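Local coordinates for glycerophosphodiester phosphodiesterase (Thermotoga maritima, PDB 1O1Z), which belongs to the glycerophosphodiester phosphodiesterase family and folds as a single-chain alpha/beta barrel of the TIM type, at residues 14-19 with 105-110; 34-37 with 43-46; 24-29 with 87-92; 128-133 with 174-179. All blocks are in the same frame, centred on the assembly; numbering follows the deposited sequence.

Contact 1 of 4, residues 14-19 with 105-110; sequences IVLGHR and IINIEI
Leu16 and Ile105 meet inside a TIM barrel, on two strands that are not sheet neighbours: strand 43-50 runs between 14-18 and 105-110, so the two meet only through side chains that point into the barrel. The short strand axes come within 8.4 Å at 51°. Packing is confined to Ile14 and Leu16 on one strand and Ile105 and Asn107 on the other, toward the N-terminal ends. There Leu16 works as a fork. Its CD2 branch lies 4.0 Å from Ile105 CG2, while CD1 rests against Asn107 CB, the two side chains meeting at about a right angle. Ile14 extends this apolar patch, and both it and Ile105 keep some exposure. Toward the C-terminal ends the contact opens. His18 and Arg19 do not touch 105-110, and His18 NE2 remains 6.3 Å from Glu109 OE1; these groups turn to other partners, His18 ND1 to Asp225 and Glu109 OE2 to Lys111. Asn107 marks the change from apolar to polar. Its chi1 of 171° directs the amide away from the backbone N, and ND2 bonds Ile130 O and Ser132 OG. At the opposite, apolar end, Ile14 CG2 touches Ile105 CD1 at 4.0 Å.

Contact 2 of 4, residues 34-37 with 43-46; sequences MKAI and GVEL
This is a buried helix-on-strand contact: Ala36 and Ile37 of helix 30-38 pack on Gly43 and Val44 at the start of strand 43-50. Helix and strand follow one another in the beta-alpha-beta unit 14-18, 30-38, 43-50, the repeating element of the TIM barrel, and the contact lies on the outer side of the sheet, where the helices cover it. Three points of touch carry it. Ala36 CB faces Val44 CG1 at 3.9 Å, consistent with a close approach here, the CA atoms of Ala36 and Val44 being 7.1 Å apart. Ile37 reaches further by its long branch. Its chi2 of -52° folds CD1 back over the strand, where it sits 3.9 Å from Gly43 CA, with the Gly43 backbone N slightly farther off. From there the same methyl approaches Val44 CG1 at 4.2 Å, so that this one branch of the valine is met by both helix residues. Gly43 offers bare main chain to the isoleucine. Phe33, one turn earlier in the helix, also lies on Val44. No hydrogen bond crosses the interface: the main chain of Gly43 and Val44 is bonded laterally, to Gly17 on one strand and to Ile105 and Asn107 on another. The helix is therefore held to the sheet by close apolar fit, without any directional polar link between these two segments.

Contact 3 of 4, residues 24-29 with 87-92; sequences KYLENT and DGKITT
Asn28 O faces the loop 87-92 through one water and one methyl group. The water donates to Asn28 O at 2.7 Å and accepts from Thr91 N at 2.9 Å, joining two backbones that share no direct hydrogen bond. Beside it, Thr91 CG2 comes within 3.7 Å of the same carbonyl oxygen. The rotation of Thr91 (chi1 -168°) sends OG1 away from the backbone N, where it bonds Glu95, and leaves the methyl facing Asn28. On the other segment a type II beta turn runs from Leu26 to Thr29. Asn28 sits in it with positive phi (65°), and its ND2 is bonded to Asp47. The turn is closed mainly by a side chain: Thr29 OG1 donates to Leu26 O at 2.7 Å, in the carbonyl plane, whereas the backbone bond from Thr29 N to that oxygen is weak. The same hydroxyl caps helix 30-38 by accepting from Ala32 N, which leaves the Thr29 methyl, CG2, to pack on Lys89 O at 3.7 Å. Farther out, Leu26 CD2 lies 3.8 Å from Lys89 CD, the two chains crossing at about a right angle near the surface. The contact thus joins the loop ahead of helix 30-38 to the one ahead of helix 93-99, each ending in a threonine N-cap. The polar link between them rests on a single shared water; the rest is threonine methyls against backbone carbonyl oxygens, and one aliphatic touch of Leu26 on Lys89.

Contact 4 of 4, residues 128-133 with 174-179; sequences NLIFSS and SLHVPY
The imidazole of His176 is met at its edge by Ile130 CG2, which lies near the ring plane, and by Ser174 CB in plane; Ser132 CB comes in obliquely, 4.0 Å from His176 CE1. The ring of Phe202 also meets it, with the planes inclined at about 45°. Both ring nitrogens have polar partners. NE2 pairs with Ser174 OG at 2.8 Å, and either atom could be the donor. The other nitrogen, ND1, shares a water with Ser132: it is hydrogen-bonded to both, 2.9 Å from His176 ND1 and 2.8 Å from Ser132 OG. The hydroxyl of Ser132 is thus linked to ND1 through the water, while its CB packs on the ring directly. Ser132 OG has a further partner in Asn107 ND2. These bonds probably limit the rotation of the imidazole. Ile130 CG2, anti to the backbone N, lies beside the serine-histidine bond, 3.8 Å from Ser174 OG and 4.0 Å from His176 NE2. Strands 129-133 and 174-178, inclined at 46°, each pair with strand 148-151 and meet only by these inward side chains; strand 105-110 flanks the first and strand 200-204 the second, while Phe131 on the outer side of 129-133 packs against helix 116-123.

How the contacts relate
Contacts 1 and 4 each link strands two places apart across the barrel interior. Contact 4 is buried and centres on a histidine, two serines and a water; contact 1 is mainly apolar, buried at Leu16 and Asn107 but partly exposed at Ile14 and Ile105. Backbone bonds such as Ile108 N to Ile130 O join the two. Contact 2, also buried and wholly apolar, covers the other face of the same sheet; its strand 43-50 lies between the strands of contact 1. Contact 3, in partly exposed loops about 22 Å from contact 4 between centres, is held by a water and methyl packing. It meets contact 1 through the Arg19-Glu27 salt bridge and contact 2 through Tyr25 on Lys35.

Contact 1 of 4, residues 14-19 with 105-110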
loop_
_atom_site.group_PDB
_atom_site.type_symbol
_atom_site.label_atom_id
_atom_site.label_comp_id
_atom_site.label_asym_id
_atom_site.label_seq_id
_atom_site.Cartn_x
_atom_site.Cartn_y
_atom_site.Cartn_z
ATOM N N ILE A 14 -3.963 -9.037 -9.244
ATOM C CA ILE A 14 -2.726 -8.884 -8.487
ATOM C C ILE A 14 -3.071 -9.006 -7.002
ATOM O O ILE A 14 -3.945 -8.282 -6.530
ATOM C CB ILE A 14 -2.127 -7.517 -8.754
ATOM C CG1 ILE A 14 -1.618 -7.421 -10.200
ATOM C CG2 ILE A 14 -0.998 -7.179 -7.794
ATOM C CD1 ILE A 14 -1.284 -6.000 -10.626
ATOM N N VAL A 15 -2.381 -9.883 -6.290
ATOM C CA VAL A 15 -2.602 -10.065 -4.854
ATOM C C VAL A 15 -1.413 -9.473 -4.089
ATOM O O VAL A 15 -0.281 -9.939 -4.247
ATOM C CB VAL A 15 -2.782 -11.539 -4.470
ATOM C CG1 VAL A 15 -2.885 -11.666 -2.960
ATOM C CG2 VAL A 15 -4.006 -12.131 -5.177
ATOM N N LEU A 16 -1.685 -8.475 -3.250
ATOM C CA LEU A 16 -0.672 -7.856 -2.399
ATOM C C LEU A 16 -0.978 -8.153 -0.949
ATOM O O LEU A 16 -2.109 -7.969 -0.520
ATOM C CB LEU A 16 -0.612 -6.350 -2.585
ATOM C CG LEU A 16 -0.328 -5.805 -3.989
ATOM C CD1 LEU A 16 -0.239 -4.264 -3.958
ATOM C CD2 LEU A 16 0.933 -6.421 -4.587
ATOM N N GLY A 17 0.037 -8.552 -0.204
ATOM C CA GLY A 17 -0.093 -8.780 1.226
ATOM C C GLY A 17 -0.070 -7.478 1.988
ATOM O O GLY A 17 0.924 -6.758 1.959
ATOM N N HIS A 18 -1.167 -7.168 2.671
ATOM C CA HIS A 18 -1.337 -5.959 3.462
ATOM C C HIS A 18 -0.440 -5.989 4.691
ATOM O O HIS A 18 -0.662 -6.788 5.608
ATOM C CB HIS A 18 -2.798 -5.862 3.894
ATOM C CG HIS A 18 -3.113 -4.645 4.684
ATOM N ND1 HIS A 18 -3.705 -4.701 5.923
ATOM C CD2 HIS A 18 -2.892 -3.334 4.427
ATOM C CE1 HIS A 18 -3.862 -3.470 6.388
ATOM N NE2 HIS A 18 -3.369 -2.621 5.510
ATOM N N ARG A 19 0.601 -5.155 4.678
ATOM C CA ARG A 19 1.644 -5.229 5.708
ATOM C C ARG A 19 2.315 -6.605 5.717
ATOM O O ARG A 19 2.745 -7.123 6.751
ATOM C CB ARG A 19 1.077 -4.838 7.070
ATOM C CG ARG A 19 0.217 -3.618 7.055
ATOM C CD ARG A 19 -0.230 -3.145 8.421
ATOM N NE ARG A 19 -1.281 -2.153 8.288
ATOM C CZ ARG A 19 -2.113 -1.790 9.244
ATOM N NH1 ARG A 19 -2.017 -2.293 10.461
ATOM N NH2 ARG A 19 -3.077 -0.918 8.974
ATOM N N ILE A 105 6.015 -6.733 -6.589
ATOM C CA ILE A 105 5.556 -5.357 -6.419
ATOM C C ILE A 105 5.675 -4.955 -4.970
ATOM O O ILE A 105 5.288 -5.721 -4.062
ATOM C CB ILE A 105 4.082 -5.254 -6.880
ATOM C CG1 ILE A 105 3.992 -5.585 -8.376
ATOM C CG2 ILE A 105 3.440 -3.931 -6.501
ATOM C CD1 ILE A 105 2.583 -5.830 -8.858
ATOM N N ILE A 106 6.128 -3.735 -4.732
ATOM C CA ILE A 106 6.023 -3.143 -3.409
ATOM C C ILE A 106 5.207 -1.857 -3.508
ATOM O O ILE A 106 5.599 -0.914 -4.206
ATOM C CB ILE A 106 7.381 -2.854 -2.768
ATOM C CG1 ILE A 106 8.225 -4.130 -2.652
ATOM C CG2 ILE A 106 7.202 -2.281 -1.388
ATOM C CD1 ILE A 106 9.660 -3.857 -2.195
ATOM N N ASN A 107 4.066 -1.849 -2.856
ATOM C CA ASN A 107 3.202 -0.687 -2.753
ATOM C C ASN A 107 3.580 0.015 -1.468
ATOM O O ASN A 107 3.321 -0.485 -0.392
ATOM C CB ASN A 107 1.736 -1.114 -2.767
ATOM C CG ASN A 107 0.787 -0.023 -2.453
ATOM O OD1 ASN A 107 -0.314 -0.311 -1.971
ATOM N ND2 ASN A 107 1.153 1.230 -2.732
ATOM N N ILE A 108 4.253 1.156 -1.607
ATOM C CA ILE A 108 4.708 1.949 -0.474
ATOM C C ILE A 108 3.694 3.027 -0.175
ATOM O O ILE A 108 3.539 3.948 -0.959
ATOM C CB ILE A 108 6.073 2.592 -0.820
ATOM C CG1 ILE A 108 7.128 1.542 -1.163
ATOM C CG2 ILE A 108 6.580 3.473 0.305
ATOM C CD1 ILE A 108 8.369 2.096 -1.812
ATOM N N GLU A 109 3.024 2.929 0.971
ATOM C CA GLU A 109 2.115 3.968 1.413
ATOM C C GLU A 109 2.912 4.977 2.211
ATOM O O GLU A 109 3.489 4.664 3.255
ATOM C CB GLU A 109 0.930 3.439 2.224
ATOM C CG GLU A 109 0.025 4.599 2.633
ATOM C CD GLU A 109 -1.165 4.274 3.502
ATOM O OE1 GLU A 109 -1.527 3.094 3.654
ATOM O OE2 GLU A 109 -1.730 5.248 4.062
ATOM N N ILE A 110 2.898 6.213 1.741
ATOM C CA ILE A 110 3.592 7.301 2.404
ATOM C C ILE A 110 2.695 7.819 3.513
ATOM O O ILE A 110 1.621 8.378 3.247
ATOM C CB ILE A 110 3.869 8.443 1.430
ATOM C CG1 ILE A 110 4.496 7.961 0.126
ATOM C CG2 ILE A 110 4.717 9.492 2.154
ATOM C CD1 ILE A 110 5.866 7.545 0.271
#

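Contact 2 of 4, residues 34-37 with 43-46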
loop_
_atom_site.group_PDB
_atom_site.type_symbol
_atom_site.label_atom_id
_atom_site.label_comp_id
_atom_site.label_asym_id
_atom_site.label_seq_id
_atom_site.Cartn_x
_atom_site.Cartn_y
_atom_site.Cartn_z
ATOM N N MET A 34 8.333 -11.608 3.547
ATOM C CA MET A 34 8.894 -12.814 2.913
ATOM C C MET A 34 7.845 -13.934 2.828
ATOM O O MET A 34 7.760 -14.629 1.821
ATOM C CB MET A 34 10.175 -13.258 3.634
ATOM C CG MET A 34 11.304 -12.201 3.495
ATOM S SD MET A 34 12.900 -12.857 4.208
ATOM C CE MET A 34 12.514 -12.878 5.938
ATOM N N LYS A 35 7.053 -14.097 3.881
ATOM C CA LYS A 35 6.018 -15.130 3.907
ATOM C C LYS A 35 4.888 -14.871 2.899
ATOM O O LYS A 35 4.316 -15.813 2.359
ATOM C CB LYS A 35 5.452 -15.307 5.322
ATOM C CG LYS A 35 6.421 -15.938 6.312
ATOM C CD LYS A 35 6.588 -17.396 6.056
ATOM C CE LYS A 35 7.706 -17.969 6.917
ATOM N NZ LYS A 35 7.954 -19.385 6.570
ATOM N N ALA A 36 4.578 -13.599 2.634
ATOM C CA ALA A 36 3.592 -13.268 1.606
ATOM C C ALA A 36 4.082 -13.718 0.245
ATOM O O ALA A 36 3.352 -14.298 -0.532
ATOM C CB ALA A 36 3.323 -11.765 1.595
ATOM N N ILE A 37 5.351 -13.453 -0.038
ATOM C CA ILE A 37 5.938 -13.844 -1.325
ATOM C C ILE A 37 6.028 -15.366 -1.441
ATOM O O ILE A 37 5.717 -15.948 -2.484
ATOM C CB ILE A 37 7.333 -13.171 -1.509
ATOM C CG1 ILE A 37 7.249 -11.648 -1.420
ATOM C CG2 ILE A 37 7.980 -13.625 -2.826
ATOM C CD1 ILE A 37 6.210 -11.013 -2.312
ATOM N N GLY A 43 3.110 -9.326 -4.539
ATOM C CA GLY A 43 3.877 -8.325 -3.834
ATOM C C GLY A 43 3.294 -8.030 -2.470
ATOM O O GLY A 43 2.513 -8.813 -1.942
ATOM N N VAL A 44 3.670 -6.891 -1.918
ATOM C CA VAL A 44 3.261 -6.494 -0.585
ATOM C C VAL A 44 2.944 -5.026 -0.558
ATOM O O VAL A 44 3.422 -4.289 -1.412
ATOM C CB VAL A 44 4.354 -6.801 0.455
ATOM C CG1 VAL A 44 4.662 -8.305 0.564
ATOM C CG2 VAL A 44 5.652 -6.027 0.165
ATOM N N GLU A 45 2.120 -4.623 0.390
ATOM C CA GLU A 45 1.881 -3.218 0.717
ATOM C C GLU A 45 2.511 -2.969 2.069
ATOM O O GLU A 45 2.462 -3.825 2.974
ATOM C CB GLU A 45 0.373 -2.942 0.726
ATOM C CG GLU A 45 -0.052 -1.522 1.023
ATOM C CD GLU A 45 -0.076 -1.149 2.504
ATOM O OE1 GLU A 45 -0.154 -2.044 3.380
ATOM O OE2 GLU A 45 -0.019 0.080 2.802
ATOM N N LEU A 46 3.094 -1.787 2.234
ATOM C CA LEU A 46 3.701 -1.421 3.509
ATOM C C LEU A 46 3.616 0.074 3.719
ATOM O O LEU A 46 3.290 0.814 2.797
ATOM C CB LEU A 46 5.132 -1.934 3.563
ATOM C CG LEU A 46 6.108 -1.469 2.487
ATOM C CD1 LEU A 46 6.612 -0.045 2.738
ATOM C CD2 LEU A 46 7.281 -2.422 2.386
#

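Contact 3 of 4, residues 24-29 with 87-92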
loop_
_atom_site.group_PDB
_atom_site.type_symbol
_atom_site.label_atom_id
_atom_site.label_comp_id
_atom_site.label_asym_id
_atom_site.label_seq_id
_atom_site.Cartn_x
_atom_site.Cartn_y
_atom_site.Cartn_z
ATOM N N LYS A 24 -1.055 -13.990 9.547
ATOM C CA LYS A 24 -0.287 -15.076 10.172
ATOM C C LYS A 24 1.047 -14.658 10.813
ATOM O O LYS A 24 1.583 -15.384 11.660
ATOM C CB LYS A 24 -0.019 -16.183 9.149
ATOM C CG LYS A 24 -1.252 -16.990 8.760
ATOM C CD LYS A 24 -0.862 -18.271 7.998
ATOM C CE LYS A 24 -2.088 -19.165 7.711
ATOM N NZ LYS A 24 -1.727 -20.582 7.351
ATOM N N TYR A 25 1.572 -13.506 10.402
ATOM C CA TYR A 25 2.864 -13.021 10.854
ATOM C C TYR A 25 2.751 -11.560 11.244
ATOM O O TYR A 25 1.880 -10.835 10.761
ATOM C CB TYR A 25 3.897 -13.205 9.745
ATOM C CG TYR A 25 4.008 -14.652 9.339
ATOM C CD1 TYR A 25 4.763 -15.541 10.091
ATOM C CD2 TYR A 25 3.265 -15.156 8.269
ATOM C CE1 TYR A 25 4.824 -16.892 9.743
ATOM C CE2 TYR A 25 3.332 -16.486 7.914
ATOM C CZ TYR A 25 4.105 -17.349 8.648
ATOM O OH TYR A 25 4.139 -18.691 8.288
ATOM N N LEU A 26 3.653 -11.104 12.098
ATOM C CA LEU A 26 3.553 -9.742 12.603
ATOM C C LEU A 26 3.667 -8.711 11.470
ATOM O O LEU A 26 4.637 -8.691 10.697
ATOM C CB LEU A 26 4.614 -9.488 13.668
ATOM C CG LEU A 26 4.617 -8.081 14.280
ATOM C CD1 LEU A 26 3.322 -7.805 15.015
ATOM C CD2 LEU A 26 5.832 -7.866 15.193
ATOM N N GLU A 27 2.659 -7.840 11.387
ATOM C CA GLU A 27 2.550 -6.865 10.327
ATOM C C GLU A 27 3.822 -6.060 10.132
ATOM O O GLU A 27 4.495 -5.641 11.086
ATOM C CB GLU A 27 1.419 -5.894 10.591
ATOM C CG GLU A 27 1.528 -5.171 11.913
ATOM C CD GLU A 27 0.485 -4.097 12.024
ATOM O OE1 GLU A 27 -0.643 -4.476 12.384
ATOM O OE2 GLU A 27 0.789 -2.913 11.744
ATOM N N ASN A 28 4.116 -5.815 8.871
ATOM C CA ASN A 28 5.182 -4.896 8.480
ATOM C C ASN A 28 6.600 -5.339 8.878
ATOM O O ASN A 28 7.527 -4.524 8.883
ATOM C CB ASN A 28 4.869 -3.454 8.909
ATOM C CG ASN A 28 4.024 -2.707 7.908
ATOM O OD1 ASN A 28 4.052 -2.993 6.702
ATOM N ND2 ASN A 28 3.239 -1.759 8.401
ATOM N N THR A 29 6.770 -6.625 9.171
ATOM C CA THR A 29 8.103 -7.186 9.437
ATOM C C THR A 29 8.660 -7.893 8.229
ATOM O O THR A 29 7.911 -8.315 7.334
ATOM C CB THR A 29 8.079 -8.207 10.591
ATOM O OG1 THR A 29 7.213 -9.325 10.264
ATOM C CG2 THR A 29 7.554 -7.579 11.875
ATOM N N ASP A 87 13.398 -5.423 19.651
ATOM C CA ASP A 87 14.364 -6.513 19.442
ATOM C C ASP A 87 14.506 -6.939 17.994
ATOM O O ASP A 87 14.457 -8.116 17.635
ATOM C CB ASP A 87 14.096 -7.705 20.349
ATOM C CG ASP A 87 15.377 -8.454 20.713
ATOM O OD1 ASP A 87 16.500 -7.832 20.708
ATOM O OD2 ASP A 87 15.334 -9.663 21.042
ATOM N N GLY A 88 14.680 -5.939 17.152
ATOM C CA GLY A 88 15.040 -6.148 15.778
ATOM C C GLY A 88 13.867 -6.315 14.849
ATOM O O GLY A 88 14.101 -6.506 13.664
ATOM N N LYS A 89 12.619 -6.238 15.344
ATOM C CA LYS A 89 11.472 -6.555 14.481
ATOM C C LYS A 89 11.122 -5.420 13.530
ATOM O O LYS A 89 10.634 -5.671 12.430
ATOM C CB LYS A 89 10.240 -6.937 15.307
ATOM C CG LYS A 89 10.427 -8.265 15.994
ATOM C CD LYS A 89 9.204 -8.649 16.797
ATOM C CE LYS A 89 9.356 -10.043 17.421
ATOM N NZ LYS A 89 10.424 -10.097 18.460
ATOM N N ILE A 90 11.345 -4.179 13.930
ATOM C CA ILE A 90 11.069 -3.072 13.024
ATOM C C ILE A 90 12.114 -3.074 11.937
ATOM O O ILE A 90 13.272 -3.375 12.186
ATOM C CB ILE A 90 11.016 -1.732 13.754
ATOM C CG1 ILE A 90 10.339 -0.687 12.867
ATOM C CG2 ILE A 90 12.383 -1.285 14.206
ATOM C CD1 ILE A 90 10.014 0.612 13.637
ATOM N N THR A 91 11.703 -2.779 10.712
ATOM C CA THR A 91 12.597 -2.756 9.584
ATOM C C THR A 91 12.566 -1.437 8.823
ATOM O O THR A 91 11.770 -0.566 9.102
ATOM C CB THR A 91 12.320 -3.978 8.667
ATOM O OG1 THR A 91 13.358 -4.138 7.691
ATOM C CG2 THR A 91 11.054 -3.859 7.890
ATOM N N THR A 92 13.520 -1.291 7.930
ATOM C CA THR A 92 13.645 -0.083 7.112
ATOM C C THR A 92 13.266 -0.422 5.689
ATOM O O THR A 92 13.302 -1.577 5.265
ATOM C CB THR A 92 15.056 0.428 7.126
ATOM O OG1 THR A 92 15.952 -0.551 6.581
ATOM C CG2 THR A 92 15.548 0.676 8.584
HETATM O O HOH W 1 8.870 -2.720 10.393
#

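Contact 4 of 4, residues 128-133 with 174-179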
loop_
_atom_site.group_PDB
_atom_site.type_symbol
_atom_site.label_atom_id
_atom_site.label_comp_id
_atom_site.label_asym_id
_atom_site.label_seq_id
_atom_site.Cartn_x
_atom_site.Cartn_y
_atom_site.Cartn_z
ATOM N N ASN A 128 9.268 -1.782 -10.051
ATOM C CA ASN A 128 8.043 -2.404 -9.525
ATOM C C ASN A 128 7.585 -1.830 -8.186
ATOM O O ASN A 128 7.151 -2.557 -7.300
ATOM C CB ASN A 128 8.164 -3.932 -9.497
ATOM C CG ASN A 128 7.918 -4.537 -10.861
ATOM O OD1 ASN A 128 6.950 -4.144 -11.553
ATOM N ND2 ASN A 128 8.718 -5.511 -11.232
ATOM N N LEU A 129 7.602 -0.515 -8.087
ATOM C CA LEU A 129 7.073 0.204 -6.949
ATOM C C LEU A 129 5.810 0.948 -7.330
ATOM O O LEU A 129 5.694 1.468 -8.462
ATOM C CB LEU A 129 8.086 1.217 -6.441
ATOM C CG LEU A 129 9.403 0.622 -6.031
ATOM C CD1 LEU A 129 10.336 1.713 -5.585
ATOM C CD2 LEU A 129 9.249 -0.439 -4.928
ATOM N N ILE A 130 4.862 0.986 -6.403
ATOM C CA ILE A 130 3.692 1.841 -6.485
ATOM C C ILE A 130 3.653 2.679 -5.218
ATOM O O ILE A 130 3.649 2.124 -4.125
ATOM C CB ILE A 130 2.381 1.035 -6.577
ATOM C CG1 ILE A 130 2.358 0.125 -7.788
ATOM C CG2 ILE A 130 1.188 1.995 -6.637
ATOM C CD1 ILE A 130 1.261 -0.970 -7.702
ATOM N N PHE A 131 3.673 4.004 -5.350
ATOM C CA PHE A 131 3.581 4.922 -4.201
ATOM C C PHE A 131 2.140 5.302 -4.010
ATOM O O PHE A 131 1.483 5.716 -4.961
ATOM C CB PHE A 131 4.418 6.182 -4.443
ATOM C CG PHE A 131 5.856 5.858 -4.747
ATOM C CD1 PHE A 131 6.723 5.492 -3.707
ATOM C CD2 PHE A 131 6.326 5.839 -6.052
ATOM C CE1 PHE A 131 8.067 5.167 -4.010
ATOM C CE2 PHE A 131 7.648 5.498 -6.320
ATOM C CZ PHE A 131 8.504 5.165 -5.264
ATOM N N SER A 132 1.630 5.203 -2.796
ATOM C CA SER A 132 0.276 5.607 -2.547
ATOM C C SER A 132 0.213 6.457 -1.296
ATOM O O SER A 132 1.143 6.504 -0.477
ATOM C CB SER A 132 -0.656 4.403 -2.423
ATOM O OG SER A 132 -0.231 3.522 -1.387
ATOM N N SER A 133 -0.890 7.182 -1.181
ATOM C CA SER A 133 -1.121 8.061 -0.048
ATOM C C SER A 133 -2.557 8.540 -0.079
ATOM O O SER A 133 -3.175 8.664 -1.147
ATOM C CB SER A 133 -0.177 9.269 -0.078
ATOM O OG SER A 133 -0.362 10.106 1.064
ATOM N N SER A 174 -2.869 4.209 -10.582
ATOM C CA SER A 174 -3.846 3.349 -9.912
ATOM C C SER A 174 -4.735 4.150 -8.963
ATOM O O SER A 174 -4.424 5.288 -8.564
ATOM C CB SER A 174 -3.122 2.249 -9.151
ATOM O OG SER A 174 -2.158 2.773 -8.255
ATOM N N LEU A 175 -5.864 3.535 -8.636
ATOM C CA LEU A 175 -6.776 4.032 -7.613
ATOM C C LEU A 175 -6.977 2.906 -6.620
ATOM O O LEU A 175 -7.233 1.781 -7.018
ATOM C CB LEU A 175 -8.107 4.414 -8.216
ATOM C CG LEU A 175 -8.036 5.522 -9.263
ATOM C CD1 LEU A 175 -9.388 5.705 -9.956
ATOM C CD2 LEU A 175 -7.599 6.848 -8.645
ATOM N N HIS A 176 -6.813 3.226 -5.340
ATOM C CA HIS A 176 -6.862 2.243 -4.267
ATOM C C HIS A 176 -8.093 2.567 -3.457
ATOM O O HIS A 176 -8.101 3.508 -2.672
ATOM C CB HIS A 176 -5.589 2.347 -3.421
ATOM C CG HIS A 176 -4.328 2.061 -4.182
ATOM N ND1 HIS A 176 -3.199 1.556 -3.576
ATOM C CD2 HIS A 176 -4.012 2.212 -5.498
ATOM C CE1 HIS A 176 -2.239 1.412 -4.482
ATOM N NE2 HIS A 176 -2.703 1.813 -5.657
ATOM N N VAL A 177 -9.143 1.795 -3.688
ATOM C CA VAL A 177 -10.478 2.137 -3.207
ATOM C C VAL A 177 -10.933 1.128 -2.157
ATOM O O VAL A 177 -10.615 -0.065 -2.197
ATOM C CB VAL A 177 -11.477 2.236 -4.365
ATOM C CG1 VAL A 177 -10.902 3.099 -5.501
ATOM C CG2 VAL A 177 -11.784 0.930 -4.887
ATOM N N PRO A 178 -11.665 1.587 -1.160
ATOM C CA PRO A 178 -12.222 0.663 -0.182
ATOM C C PRO A 178 -13.202 -0.257 -0.874
ATOM O O PRO A 178 -13.941 0.170 -1.746
ATOM C CB PRO A 178 -12.929 1.571 0.817
ATOM C CG PRO A 178 -12.937 2.916 0.231
ATOM C CD PRO A 178 -12.011 2.990 -0.887
ATOM N N TYR A 179 -13.229 -1.527 -0.506
ATOM C CA TYR A 179 -14.164 -2.430 -1.194
ATOM C C TYR A 179 -15.649 -2.057 -1.067
ATOM O O TYR A 179 -16.461 -2.419 -1.914
ATOM C CB TYR A 179 -13.924 -3.891 -0.781
ATOM C CG TYR A 179 -14.132 -4.195 0.662
ATOM C CD1 TYR A 179 -15.389 -4.506 1.163
ATOM C CD2 TYR A 179 -13.040 -4.263 1.542
ATOM C CE1 TYR A 179 -15.576 -4.822 2.487
ATOM C CE2 TYR A 179 -13.218 -4.606 2.856
ATOM C CZ TYR A 179 -14.478 -4.882 3.331
ATOM O OH TYR A 179 -14.640 -5.200 4.659
HETATM O O HOH W 2 -2.065 1.476 -0.947
#